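Side-chain contacts in hypothetical protein TT1465 (Thermus thermophilus, PDB 1WEK), which is of unknown function but has a Rossmann-like alpha/beta fold of the SLOG clan and assembles from six copies of the chain: residues 124-127 with 128-132; 13-16 with 17-20; 24-27 with 28-32; 190-193 with 194-197. All coordinates share one frame; numbering follows the deposited sequence.

Overall arrangement
Interactions 2 and 3 follow each other along helix 17-34, with centres about 18 Å apart. Interaction 2 lies at the N-terminal end of that helix, far out from the body of the chain, and interaction 3 lies where the helix reaches that body. There it meets interaction 1, on helix 121-130, whose centre is about 10 Å away: Arg130 CD sits 3.2 Å from Phe29 CE1, and Arg130 makes a cation-pi contact with that ring. Interaction 4 stands apart, in the loop after helix 170-185. Its centre is about 22 Å from that of interaction 1 and about 38 Å from that of interaction 2. All four touch a second subunit, and interactions 2 and 3 reach a third as well.

Interaction 1: 124-127 with 128-132; sequences RKVL and FVRYA
Phe128 runs alongside the stem of Arg124, both side chains pointing the same way, with ring atom CE1 3.8 Å from Arg124 CG. CE1 also lies over one face of the guanidinium, whose plane stands 77° from the ring. CG of Arg124 is anti to its backbone N (chi1 167°), which carries the stem along the ring; the charged end goes on to the carbonyl of Leu98, where NH1 is hydrogen-bonded.

Underneath, the helix is running out. Phe128 N divides itself between two weak bonds, to Arg124 O and Lys125 O. Val126 O, by contrast, takes two donors in different ways: Arg130 N, at 2.9 Å, comes nearly head-on to the oxygen, while Val129 N, at 3.1 Å, sits well above the carbonyl plane. CG2 of Val129 closes over the same oxygen at 3.4 Å. At the next carbonyl a water takes the place of a helical bond, donating to Leu127 O (2.5 Å) and accepting from Tyr131 N (2.8 Å).

At this end of the helix, Arg130 NH1 reaches Tyr131 OH at 2.9 Å, with the hydroxyl in the guanidinium plane. NH1 is also bonded to the backbone oxygen of Glu13 of the second subunit, so this end of the helix lies at the interface. The whole arrangement is the end of the helix in a beta-alpha-beta crossover: helix 121-130 carries the chain from edge strand 114-118 back to strand 132-137, next to strand 39-43 inside the parallel sheet, as in Rossmann-like folds.

Interaction 2: 13-16 with 17-20; sequences EDSW and RLFR
Arg17 folds under the indole of Trp16 near the start of helix 17-34, just after Asp14, with positive phi, has broken off helix 6-13: a short loop between two helices, with a CH-pi contact at the bend. Trp16 makes this possible by setting CG between its backbone N and carbonyl carbon (chi1 65°), which swings the ring over the next residue. Arg17 bends at chi2 (-69°) and then runs straight out beside the indole. Its CD lies 3.8 Å from the centroid of the six-membered ring of Trp16, over the face, and Trp16 CH2 sits above the centre of the guanidinium, the two planes 30° apart.

At the guanidinium edge, in its plane, is Asp14 OD2. The salt bridge to Arg17 NE is long, 3.7 Å, and a water fills in, accepting from Arg17 NH2 at 2.6 Å and giving a weak bond to Asp14 OD2. His12 of a fourth subunit meets the Trp16 ring edge-to-face.

In the backbone, Leu18 N is bonded to Ser15 O (2.9 Å), but Phe19 N reaches Trp16 O weakly. A second water wedges into the turn here, donating to Trp16 O at 2.6 Å and accepting from Arg20 N at 2.8 Å.

Interaction 3: 24-27 with 28-32; sequences EFVE and GFETL
Thr31 grips the carbonyl of Glu27 twice: its backbone N and its OG1 each come to 3.0 Å of Glu27 O, from opposite faces of the carbonyl plane. OG1 lies anti to the carbonyl carbon of Thr31 (chi1 -59°), and this folds the hydroxyl back along the helix onto an oxygen that already takes the main-chain bond. The bonds before it are ordinary helical ones: Gly28 N to Glu24 O and Phe29 N to Phe25 O, both 2.8 Å, then Glu30 N to Val26 O.

The acid of Glu30 spends its charge on another chain, in a salt bridge from OE2 to Arg17 of the third subunit. On the way out its stem presses on the turn below, CG coming within 2.9 Å of Val26 O, while OE2 passes 3.8 Å from Val26 CG1 as the two side chains cross. Glu24, by contrast, stays within its own chain, its OE1 bonded to the backbone N of Arg119.

Helix 17-34 packs here on helix 121-130, a crossover helix of the Rossmann-like alpha/beta fold, and carries contacts to neighbouring subunits. Phe25 and Phe29, one turn apart, line the inner flank and point the same way. Their rings meet obliquely, with planes 32° apart and Phe25 CD2 3.9 Å from Phe29 CZ. The Phe29 ring also spreads one face over Phe25 O, which stands 3.1 Å above its plane toward the rim. Around them, Val123 and Val126 pack on Phe25, Leu127 on Phe29, and Leu18 of the second subunit covers Phe25 and Val26.

Interaction 4: 190-193 with 194-197; sequences GPED and LQLF
Leu196 tucks its CD2 against the turn at Asp193, 3.1 Å from Asp193 O and 4.1 Å from Asp193 CB, the two side chains lying side by side. It gets there with strained torsions: chi2 is close to eclipsed at 2°. This is the firm flank of the loop between helix 170-185 and strand 198-200, an outermost strand of the sheet within this chain. Leu152 and Leu155 of helix 142-156 close it, with Phe142 of the second subunit. The bond from Leu196 N to Asp193 O is nevertheless weak, at 3.4 Å.

The other flank faces solvent. Gln195 N is held well by Glu192 O, 2.9 Å away and above the carbonyl plane, in a short 3-10 turn. Its side chain, bent at chi2 (64°), only brings NE2 back to 3.5 Å from Glu192 CA. A water links this side, donating to Pro191 O and accepting from Leu194 N at 3.0 Å, with a weak further bond from Gln195 NE2.

Asp193 closes the type I turn that begins at Gly190; its OD2 takes Gly190 N at 2.5 Å, from above the carboxylate plane, and Gln156 NE2 as well. Two donors on one oxygen, with Arg47 of the second subunit at long, weak range, are consistent with an ionised acid clamping this loop to helix 142-156.

Interaction 1: 124-127 with 128-132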
loop_
_atom_site.group_PDB
_atom_site.type_symbol
_atom_site.label_atom_id
_atom_site.label_comp_id
_atom_site.label_asym_id
_atom_site.label_seq_id
_atom_site.Cartn_x
_atom_site.Cartn_y
_atom_site.Cartn_z
ATOM N N ARG A 124 17.017 -6.748 8.378
ATOM C CA ARG A 124 17.850 -6.696 9.571
ATOM C C ARG A 124 19.089 -5.804 9.375
ATOM O O ARG A 124 19.442 -5.020 10.266
ATOM C CB ARG A 124 18.249 -8.121 9.942
ATOM C CG ARG A 124 19.344 -8.228 10.952
ATOM C CD ARG A 124 19.382 -9.619 11.523
ATOM N NE ARG A 124 20.682 -10.243 11.365
ATOM C CZ ARG A 124 21.167 -11.159 12.191
ATOM N NH1 ARG A 124 20.460 -11.548 13.240
ATOM N NH2 ARG A 124 22.345 -11.707 11.951
ATOM N N LYS A 125 19.728 -5.909 8.207
ATOM C CA LYS A 125 20.916 -5.110 7.894
ATOM C C LYS A 125 20.585 -3.623 7.839
ATOM O O LYS A 125 21.424 -2.794 8.179
ATOM C CB LYS A 125 21.505 -5.496 6.532
ATOM C CG LYS A 125 21.959 -6.939 6.375
ATOM C CD LYS A 125 23.455 -7.079 6.610
ATOM C CE LYS A 125 24.006 -8.278 5.851
ATOM N NZ LYS A 125 23.712 -8.156 4.391
ATOM N N VAL A 126 19.379 -3.289 7.379
ATOM C CA VAL A 126 18.956 -1.908 7.285
ATOM C C VAL A 126 18.766 -1.353 8.698
ATOM O O VAL A 126 19.220 -0.247 9.004
ATOM C CB VAL A 126 17.622 -1.764 6.489
ATOM C CG1 VAL A 126 17.005 -0.387 6.741
ATOM C CG2 VAL A 126 17.867 -1.938 4.983
ATOM N N LEU A 127 18.102 -2.119 9.559
ATOM C CA LEU A 127 17.870 -1.673 10.925
ATOM C C LEU A 127 19.174 -1.523 11.690
ATOM O O LEU A 127 19.253 -0.759 12.639
ATOM C CB LEU A 127 16.942 -2.655 11.651
ATOM C CG LEU A 127 15.561 -2.737 11.001
ATOM C CD1 LEU A 127 14.719 -3.813 11.678
ATOM C CD2 LEU A 127 14.886 -1.367 11.098
ATOM N N PHE A 128 20.196 -2.259 11.272
ATOM C CA PHE A 128 21.494 -2.191 11.925
ATOM C C PHE A 128 22.221 -0.861 11.684
ATOM O O PHE A 128 23.038 -0.436 12.503
ATOM C CB PHE A 128 22.373 -3.352 11.447
ATOM C CG PHE A 128 22.468 -4.487 12.423
ATOM C CD1 PHE A 128 22.230 -5.800 12.012
ATOM C CD2 PHE A 128 22.823 -4.252 13.747
ATOM C CE1 PHE A 128 22.348 -6.867 12.907
ATOM C CE2 PHE A 128 22.946 -5.310 14.656
ATOM C CZ PHE A 128 22.709 -6.623 14.230
ATOM N N VAL A 129 21.933 -0.201 10.566
ATOM C CA VAL A 129 22.610 1.064 10.266
ATOM C C VAL A 129 21.726 2.301 10.409
ATOM O O VAL A 129 22.185 3.350 10.870
ATOM C CB VAL A 129 23.206 1.066 8.830
ATOM C CG1 VAL A 129 24.088 -0.150 8.624
ATOM C CG2 VAL A 129 22.101 1.066 7.814
ATOM N N ARG A 130 20.460 2.175 10.023
ATOM C CA ARG A 130 19.536 3.295 10.069
ATOM C C ARG A 130 19.644 4.140 11.329
ATOM O O ARG A 130 19.592 5.363 11.260
ATOM C CB ARG A 130 18.097 2.800 9.918
ATOM C CG ARG A 130 17.126 3.862 9.385
ATOM C CD ARG A 130 15.843 3.189 8.891
ATOM N NE ARG A 130 15.138 3.950 7.855
ATOM C CZ ARG A 130 14.087 4.740 8.070
ATOM N NH1 ARG A 130 13.594 4.894 9.295
ATOM N NH2 ARG A 130 13.516 5.364 7.049
ATOM N N TYR A 131 19.822 3.494 12.474
ATOM C CA TYR A 131 19.889 4.228 13.731
ATOM C C TYR A 131 21.211 4.125 14.484
ATOM O O TYR A 131 21.252 4.399 15.675
ATOM C CB TYR A 131 18.753 3.751 14.653
ATOM C CG TYR A 131 17.377 3.853 14.032
ATOM C CD1 TYR A 131 16.862 2.821 13.241
ATOM C CD2 TYR A 131 16.613 5.011 14.179
ATOM C CE1 TYR A 131 15.626 2.945 12.606
ATOM C CE2 TYR A 131 15.379 5.146 13.546
ATOM C CZ TYR A 131 14.894 4.112 12.760
ATOM O OH TYR A 131 13.693 4.267 12.101
ATOM N N ALA A 132 22.288 3.745 13.811
ATOM C CA ALA A 132 23.567 3.591 14.506
ATOM C C ALA A 132 24.462 4.827 14.555
ATOM O O ALA A 132 24.481 5.638 13.632
ATOM C CB ALA A 132 24.345 2.430 13.900
HETATM O O HOH W 1 20.600 1.118 13.670
#

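Interaction 2: 13-16 with 17-20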
loop_
_atom_site.group_PDB
_atom_site.type_symbol
_atom_site.label_atom_id
_atom_site.label_comp_id
_atom_site.label_asym_id
_atom_site.label_seq_id
_atom_site.Cartn_x
_atom_site.Cartn_y
_atom_site.Cartn_z
ATOM N N GLU A 13 6.156 -12.763 -10.447
ATOM C CA GLU A 13 6.683 -11.573 -9.787
ATOM C C GLU A 13 6.729 -11.830 -8.277
ATOM O O GLU A 13 7.558 -11.255 -7.568
ATOM C CB GLU A 13 5.817 -10.357 -10.111
ATOM C CG GLU A 13 5.782 -10.055 -11.602
ATOM C CD GLU A 13 5.044 -8.775 -11.936
ATOM O OE1 GLU A 13 4.954 -8.436 -13.135
ATOM O OE2 GLU A 13 4.557 -8.105 -11.004
ATOM N N ASP A 14 5.837 -12.698 -7.800
ATOM C CA ASP A 14 5.805 -13.095 -6.389
ATOM C C ASP A 14 5.913 -11.890 -5.467
ATOM O O ASP A 14 6.781 -11.849 -4.606
ATOM C CB ASP A 14 6.974 -14.053 -6.141
ATOM C CG ASP A 14 6.806 -14.882 -4.886
ATOM O OD1 ASP A 14 5.655 -15.237 -4.559
ATOM O OD2 ASP A 14 7.833 -15.203 -4.241
ATOM N N SER A 15 5.031 -10.912 -5.648
ATOM C CA SER A 15 5.077 -9.690 -4.849
ATOM C C SER A 15 4.383 -9.717 -3.506
ATOM O O SER A 15 4.576 -8.805 -2.696
ATOM C CB SER A 15 4.529 -8.516 -5.653
ATOM O OG SER A 15 5.381 -8.209 -6.743
ATOM N N TRP A 16 3.566 -10.737 -3.270
ATOM C CA TRP A 16 2.871 -10.853 -2.007
ATOM C C TRP A 16 3.908 -10.988 -0.885
ATOM O O TRP A 16 3.594 -10.870 0.303
ATOM C CB TRP A 16 1.934 -12.065 -2.019
ATOM C CG TRP A 16 2.637 -13.379 -2.125
ATOM C CD1 TRP A 16 2.941 -14.059 -3.271
ATOM C CD2 TRP A 16 3.138 -14.173 -1.042
ATOM N NE1 TRP A 16 3.598 -15.232 -2.968
ATOM C CE2 TRP A 16 3.734 -15.324 -1.606
ATOM C CE3 TRP A 16 3.144 -14.022 0.352
ATOM C CZ2 TRP A 16 4.330 -16.324 -0.823
ATOM C CZ3 TRP A 16 3.742 -15.020 1.137
ATOM C CH2 TRP A 16 4.324 -16.154 0.540
ATOM N N ARG A 17 5.155 -11.236 -1.259
ATOM C CA ARG A 17 6.203 -11.341 -0.254
ATOM C C ARG A 17 6.456 -9.993 0.412
ATOM O O ARG A 17 6.903 -9.938 1.553
ATOM C CB ARG A 17 7.489 -11.834 -0.898
ATOM C CG ARG A 17 7.427 -13.270 -1.352
ATOM C CD ARG A 17 7.360 -14.181 -0.164
ATOM N NE ARG A 17 7.375 -15.582 -0.551
ATOM C CZ ARG A 17 7.328 -16.585 0.317
ATOM N NH1 ARG A 17 7.270 -16.334 1.630
ATOM N NH2 ARG A 17 7.307 -17.836 -0.127
ATOM N N LEU A 18 6.153 -8.910 -0.303
ATOM C CA LEU A 18 6.371 -7.550 0.181
ATOM C C LEU A 18 5.528 -7.139 1.386
ATOM O O LEU A 18 5.892 -6.217 2.120
ATOM C CB LEU A 18 6.152 -6.562 -0.962
ATOM C CG LEU A 18 7.179 -6.644 -2.096
ATOM C CD1 LEU A 18 6.732 -5.851 -3.295
ATOM C CD2 LEU A 18 8.506 -6.115 -1.590
ATOM N N PHE A 19 4.401 -7.806 1.585
ATOM C CA PHE A 19 3.543 -7.490 2.711
ATOM C C PHE A 19 4.352 -7.716 3.984
ATOM O O PHE A 19 4.455 -6.831 4.824
ATOM C CB PHE A 19 2.299 -8.389 2.714
ATOM C CG PHE A 19 1.288 -8.034 1.668
ATOM C CD1 PHE A 19 0.732 -6.755 1.621
ATOM C CD2 PHE A 19 0.858 -8.984 0.750
ATOM C CE1 PHE A 19 -0.244 -6.428 0.676
ATOM C CE2 PHE A 19 -0.118 -8.664 -0.205
ATOM C CZ PHE A 19 -0.669 -7.386 -0.241
ATOM N N ARG A 20 4.952 -8.894 4.097
ATOM C CA ARG A 20 5.752 -9.217 5.273
ATOM C C ARG A 20 6.995 -8.325 5.372
ATOM O O ARG A 20 7.297 -7.778 6.438
ATOM C CB ARG A 20 6.167 -10.686 5.233
ATOM C CG ARG A 20 6.880 -11.164 6.478
ATOM C CD ARG A 20 7.591 -12.469 6.181
ATOM N NE ARG A 20 6.806 -13.651 6.527
ATOM C CZ ARG A 20 6.792 -14.202 7.736
ATOM N NH1 ARG A 20 7.521 -13.677 8.718
ATOM N NH2 ARG A 20 6.060 -15.283 7.962
HETATM O O HOH W 2 7.053 -18.070 -2.720
HETATM O O HOH W 3 4.258 -11.274 2.821
#

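Interaction 3: 24-27 with 28-32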
loop_
_atom_site.group_PDB
_atom_site.type_symbol
_atom_site.label_atom_id
_atom_site.label_comp_id
_atom_site.label_asym_id
_atom_site.label_seq_id
_atom_site.Cartn_x
_atom_site.Cartn_y
_atom_site.Cartn_z
ATOM N N GLU A 24 7.889 -5.757 8.416
ATOM C CA GLU A 24 9.123 -5.822 9.197
ATOM C C GLU A 24 9.858 -4.485 9.213
ATOM O O GLU A 24 10.390 -4.091 10.246
ATOM C CB GLU A 24 10.027 -6.949 8.679
ATOM C CG GLU A 24 9.451 -8.345 8.926
ATOM C CD GLU A 24 10.352 -9.469 8.424
ATOM O OE1 GLU A 24 10.017 -10.656 8.650
ATOM O OE2 GLU A 24 11.396 -9.174 7.805
ATOM N N PHE A 25 9.883 -3.787 8.079
ATOM C CA PHE A 25 10.521 -2.474 7.997
ATOM C C PHE A 25 9.758 -1.496 8.891
ATOM O O PHE A 25 10.341 -0.813 9.732
ATOM C CB PHE A 25 10.477 -1.941 6.558
ATOM C CG PHE A 25 11.662 -2.323 5.724
ATOM C CD1 PHE A 25 11.488 -2.795 4.421
ATOM C CD2 PHE A 25 12.958 -2.202 6.232
ATOM C CE1 PHE A 25 12.591 -3.141 3.632
ATOM C CE2 PHE A 25 14.070 -2.550 5.449
ATOM C CZ PHE A 25 13.890 -3.017 4.153
ATOM N N VAL A 26 8.443 -1.435 8.695
ATOM C CA VAL A 26 7.602 -0.534 9.464
ATOM C C VAL A 26 7.688 -0.800 10.958
ATOM O O VAL A 26 7.791 0.132 11.758
ATOM C CB VAL A 26 6.124 -0.621 9.006
ATOM C CG1 VAL A 26 5.253 0.259 9.890
ATOM C CG2 VAL A 26 6.005 -0.144 7.564
ATOM N N GLU A 27 7.642 -2.070 11.337
ATOM C CA GLU A 27 7.725 -2.426 12.746
ATOM C C GLU A 27 9.108 -2.054 13.258
ATOM O O GLU A 27 9.253 -1.497 14.350
ATOM C CB GLU A 27 7.492 -3.922 12.937
ATOM C CG GLU A 27 7.381 -4.318 14.402
ATOM C CD GLU A 27 7.353 -5.817 14.609
ATOM O OE1 GLU A 27 7.421 -6.254 15.782
ATOM O OE2 GLU A 27 7.263 -6.560 13.603
ATOM N N GLY A 28 10.126 -2.365 12.459
ATOM C CA GLY A 28 11.484 -2.038 12.843
ATOM C C GLY A 28 11.666 -0.542 13.058
ATOM O O GLY A 28 12.289 -0.125 14.041
ATOM N N PHE A 29 11.121 0.277 12.160
ATOM C CA PHE A 29 11.270 1.723 12.312
ATOM C C PHE A 29 10.550 2.230 13.569
ATOM O O PHE A 29 11.107 3.024 14.328
ATOM C CB PHE A 29 10.735 2.470 11.082
ATOM C CG PHE A 29 11.453 2.137 9.789
ATOM C CD1 PHE A 29 12.685 1.479 9.795
ATOM C CD2 PHE A 29 10.877 2.467 8.560
ATOM C CE1 PHE A 29 13.332 1.150 8.597
ATOM C CE2 PHE A 29 11.515 2.144 7.355
ATOM C CZ PHE A 29 12.748 1.480 7.374
ATOM N N GLU A 30 9.319 1.757 13.780
ATOM C CA GLU A 30 8.502 2.163 14.928
ATOM C C GLU A 30 9.199 1.866 16.239
ATOM O O GLU A 30 9.206 2.683 17.153
ATOM C CB GLU A 30 7.147 1.441 14.916
ATOM C CG GLU A 30 6.275 1.741 13.702
ATOM C CD GLU A 30 4.945 0.992 13.712
ATOM O OE1 GLU A 30 4.890 -0.145 14.228
ATOM O OE2 GLU A 30 3.951 1.535 13.183
ATOM N N THR A 31 9.794 0.688 16.316
ATOM C CA THR A 31 10.485 0.254 17.516
ATOM C C THR A 31 11.784 1.004 17.780
ATOM O O THR A 31 11.915 1.687 18.796
ATOM C CB THR A 31 10.757 -1.250 17.435
ATOM O OG1 THR A 31 9.507 -1.929 17.295
ATOM C CG2 THR A 31 11.460 -1.751 18.669
ATOM N N LEU A 32 12.742 0.901 16.868
ATOM C CA LEU A 32 14.026 1.568 17.066
ATOM C C LEU A 32 13.908 3.082 17.167
ATOM O O LEU A 32 14.691 3.708 17.867
ATOM C CB LEU A 32 15.012 1.189 15.946
ATOM C CG LEU A 32 15.227 -0.317 15.713
ATOM C CD1 LEU A 32 16.476 -0.551 14.882
ATOM C CD2 LEU A 32 15.358 -1.035 17.050
#

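Interaction 4: 190-193 with 194-197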
loop_
_atom_site.group_PDB
_atom_site.type_symbol
_atom_site.label_atom_id
_atom_site.label_comp_id
_atom_site.label_asym_id
_atom_site.label_seq_id
_atom_site.Cartn_x
_atom_site.Cartn_y
_atom_site.Cartn_z
ATOM N N GLY A 190 40.373 2.897 -2.762
ATOM C CA GLY A 190 40.999 4.200 -2.647
ATOM C C GLY A 190 42.177 4.256 -1.695
ATOM O O GLY A 190 42.341 3.393 -0.840
ATOM N N PRO A 191 43.014 5.292 -1.816
ATOM C CA PRO A 191 44.201 5.487 -0.975
ATOM C C PRO A 191 43.914 5.561 0.509
ATOM O O PRO A 191 44.690 5.055 1.311
ATOM C CB PRO A 191 44.791 6.801 -1.496
ATOM C CG PRO A 191 44.316 6.868 -2.913
ATOM C CD PRO A 191 42.893 6.368 -2.818
ATOM N N GLU A 192 42.802 6.195 0.871
ATOM C CA GLU A 192 42.433 6.364 2.276
ATOM C C GLU A 192 41.330 5.424 2.748
ATOM O O GLU A 192 40.890 5.528 3.893
ATOM C CB GLU A 192 41.938 7.796 2.534
ATOM C CG GLU A 192 42.621 8.888 1.728
ATOM C CD GLU A 192 44.034 9.134 2.172
ATOM O OE1 GLU A 192 44.221 9.470 3.362
ATOM O OE2 GLU A 192 44.956 8.993 1.338
ATOM N N ASP A 193 40.876 4.509 1.897
ATOM C CA ASP A 193 39.778 3.631 2.312
ATOM C C ASP A 193 40.008 2.738 3.515
ATOM O O ASP A 193 39.043 2.302 4.147
ATOM C CB ASP A 193 39.289 2.783 1.152
ATOM C CG ASP A 193 38.626 3.610 0.073
ATOM O OD1 ASP A 193 38.171 4.736 0.372
ATOM O OD2 ASP A 193 38.546 3.128 -1.071
ATOM N N LEU A 194 41.260 2.452 3.848
ATOM C CA LEU A 194 41.495 1.623 5.013
ATOM C C LEU A 194 41.335 2.406 6.306
ATOM O O LEU A 194 41.354 1.830 7.389
ATOM C CB LEU A 194 42.871 0.974 4.963
ATOM C CG LEU A 194 43.078 -0.097 3.885
ATOM C CD1 LEU A 194 44.019 -1.161 4.443
ATOM C CD2 LEU A 194 41.756 -0.740 3.488
ATOM N N GLN A 195 41.167 3.718 6.200
ATOM C CA GLN A 195 40.981 4.544 7.381
ATOM C C GLN A 195 39.503 4.608 7.806
ATOM O O GLN A 195 39.166 5.249 8.806
ATOM C CB GLN A 195 41.521 5.961 7.134
ATOM C CG GLN A 195 42.994 6.163 7.483
ATOM C CD GLN A 195 43.923 5.333 6.623
ATOM O OE1 GLN A 195 44.521 4.355 7.086
ATOM N NE2 GLN A 195 44.046 5.713 5.358
ATOM N N LEU A 196 38.626 3.950 7.043
ATOM C CA LEU A 196 37.201 3.918 7.369
ATOM C C LEU A 196 36.998 3.127 8.664
ATOM O O LEU A 196 35.988 3.283 9.347
ATOM C CB LEU A 196 36.401 3.248 6.242
ATOM C CG LEU A 196 35.724 4.020 5.093
ATOM C CD1 LEU A 196 35.980 5.526 5.176
ATOM C CD2 LEU A 196 36.209 3.445 3.771
ATOM N N PHE A 197 37.958 2.278 9.006
ATOM C CA PHE A 197 37.850 1.492 10.228
ATOM C C PHE A 197 39.114 1.586 11.074
ATOM O O PHE A 197 40.183 1.942 10.573
ATOM C CB PHE A 197 37.566 0.027 9.890
ATOM C CG PHE A 197 38.643 -0.628 9.069
ATOM C CD1 PHE A 197 39.800 -1.119 9.674
ATOM C CD2 PHE A 197 38.510 -0.739 7.685
ATOM C CE1 PHE A 197 40.800 -1.708 8.920
ATOM C CE2 PHE A 197 39.512 -1.329 6.913
ATOM C CZ PHE A 197 40.657 -1.813 7.528
HETATM O O HOH W 4 44.092 3.128 3.166
#